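Local coordinates for flavin adenine dinucleotide synthase (Saccharomyces cerevisiae, PDB 2WSI), which catalyses the transfer of an adenylyl group from ATP to flavin mononucleotide, forming the coenzyme FAD and releasing diphosphate, at residues Leu121-Ser124 / Glu125-Leu129. Numbering follows the deposited sequence.
Sequences LETS and ERYCL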
loop_
_atom_site.group_PDB
_atom_site.type_symbol
_atom_site.label_atom_id
_atom_site.label_comp_id
_atom_site.label_asym_id
_atom_site.label_seq_id
_atom_site.Cartn_x
_atom_site.Cartn_y
_atom_site.Cartn_z
ATOM N N LEU A 121 -7.889 10.119 -3.397
ATOM C CA LEU A 121 -8.918 10.399 -4.411
ATOM C C LEU A 121 -8.409 10.081 -5.826
ATOM O O LEU A 121 -9.094 9.421 -6.589
ATOM C CB LEU A 121 -9.368 11.868 -4.331
ATOM C CG LEU A 121 -10.033 12.343 -3.032
ATOM C CD1 LEU A 121 -10.578 13.793 -3.216
ATOM C CD2 LEU A 121 -11.155 11.443 -2.556
ATOM N N GLU A 122 -7.210 10.544 -6.181
ATOM C CA GLU A 122 -6.682 10.281 -7.514
ATOM C C GLU A 122 -6.478 8.780 -7.751
ATOM O O GLU A 122 -6.795 8.264 -8.822
ATOM C CB GLU A 122 -5.354 11.011 -7.764
ATOM C CG GLU A 122 -5.476 12.529 -7.915
ATOM C CD GLU A 122 -6.078 12.930 -9.267
ATOM O OE1 GLU A 122 -6.225 12.056 -10.160
ATOM O OE2 GLU A 122 -6.406 14.121 -9.430
ATOM N N THR A 123 -5.958 8.063 -6.760
ATOM C CA THR A 123 -5.662 6.664 -7.009
ATOM C C THR A 123 -6.953 5.851 -6.919
ATOM O O THR A 123 -7.055 4.780 -7.516
ATOM C CB THR A 123 -4.530 6.109 -6.106
ATOM O OG1 THR A 123 -4.862 6.282 -4.728
ATOM C CG2 THR A 123 -3.216 6.809 -6.403
ATOM N N SER A 124 -7.952 6.354 -6.193
ATOM C CA SER A 124 -9.273 5.711 -6.215
ATOM C C SER A 124 -9.824 5.722 -7.641
ATOM O O SER A 124 -10.492 4.791 -8.071
ATOM C CB SER A 124 -10.247 6.438 -5.290
ATOM O OG SER A 124 -9.990 6.087 -3.939
ATOM N N GLU A 125 -9.564 6.800 -8.377
ATOM C CA GLU A 125 -10.028 6.869 -9.754
ATOM C C GLU A 125 -9.151 6.014 -10.686
ATOM O O GLU A 125 -9.671 5.348 -11.589
ATOM C CB GLU A 125 -10.115 8.322 -10.233
ATOM C CG GLU A 125 -11.182 9.119 -9.455
ATOM C CD GLU A 125 -12.568 9.096 -10.108
ATOM O OE1 GLU A 125 -12.814 8.204 -10.955
ATOM O OE2 GLU A 125 -13.404 9.982 -9.777
ATOM N N ARG A 126 -7.838 6.013 -10.472
ATOM C CA ARG A 126 -6.963 5.154 -11.262
ATOM C C ARG A 126 -7.310 3.658 -11.097
ATOM O O ARG A 126 -7.307 2.898 -12.058
ATOM C CB ARG A 126 -5.505 5.365 -10.846
ATOM C CG ARG A 126 -4.485 4.798 -11.820
ATOM C CD ARG A 126 -3.030 5.096 -11.351
ATOM N NE ARG A 126 -2.052 4.399 -12.186
ATOM C CZ ARG A 126 -1.868 4.614 -13.490
ATOM N NH1 ARG A 126 -2.603 5.519 -14.130
ATOM N NH2 ARG A 126 -0.949 3.913 -14.164
ATOM N N TYR A 127 -7.557 3.212 -9.874
ATOM C CA TYR A 127 -7.716 1.758 -9.651
ATOM C C TYR A 127 -9.197 1.372 -9.574
ATOM O O TYR A 127 -9.520 0.243 -9.257
ATOM C CB TYR A 127 -7.010 1.323 -8.381
ATOM C CG TYR A 127 -5.550 1.653 -8.369
ATOM C CD1 TYR A 127 -4.730 1.285 -9.422
ATOM C CD2 TYR A 127 -4.989 2.355 -7.307
ATOM C CE1 TYR A 127 -3.376 1.596 -9.419
ATOM C CE2 TYR A 127 -3.629 2.657 -7.287
ATOM C CZ TYR A 127 -2.837 2.273 -8.345
ATOM O OH TYR A 127 -1.500 2.577 -8.336
ATOM N N CYS A 128 -10.081 2.332 -9.841
ATOM C CA CYS A 128 -11.516 2.059 -9.898
ATOM C C CYS A 128 -12.011 1.488 -8.568
ATOM O O CYS A 128 -12.653 0.417 -8.506
ATOM C CB CYS A 128 -11.836 1.072 -11.047
ATOM S SG CYS A 128 -13.551 1.156 -11.604
ATOM N N LEU A 129 -11.708 2.229 -7.513
ATOM C CA LEU A 129 -12.150 1.900 -6.171
ATOM C C LEU A 129 -13.480 2.561 -5.885
ATOM O O LEU A 129 -13.688 3.709 -6.225
ATOM C CB LEU A 129 -11.148 2.439 -5.153
ATOM C CG LEU A 129 -9.705 2.032 -5.453
ATOM C CD1 LEU A 129 -8.769 2.559 -4.334
ATOM C CD2 LEU A 129 -9.622 0.511 -5.600
HETATM O O HOH W 1 -13.645 5.243 -8.587
#
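Thr123 and Tyr127, one helical turn apart, show how the last turn of a helix is closed by both backbone and side chains. Tyr127 N donates to Thr123 O at 2.9 Å, and the ring swings back beside that carbonyl: with CG anti to its own carbonyl carbon (chi1 -57°), CD2 comes within 3.2 Å of Thr123 O, which meets the ring obliquely. CE2 also touches Thr123 CB at 3.8 Å. The phenol hydroxyl reaches on to Glu211 and Gln67, and the ring packs on leucines of helix 64-87; Thr123 OG1 bonds to Tyr60 and back to Phe119 O. The chain leaves helical geometry at Tyr127 and turns at Cys128, which has a positive phi of 59°. This turn brings Leu129 N to Ser124 O at 2.9 Å, a nearly straight bond lying in the carbonyl plane. A water is the second partner of Ser124 O and links it to Leu129 O, 2.8 Å from the water. Leu129 CD1 then rests on Ser124 CA and OG, 3.7 Å from the former, completing the tight side. The outer, solvent-facing flank is looser: Leu121, Glu122 and Glu125 are exposed, and the Glu125 chain bends away, leaving its CB near Glu122 O and its CG near Leu121 O. This Schellman-type C-cap ends helix 114-126 and starts strand 129-133, within the beta-alpha-beta unit 102-106, 114-126, 129-133 of the HUP-type domain.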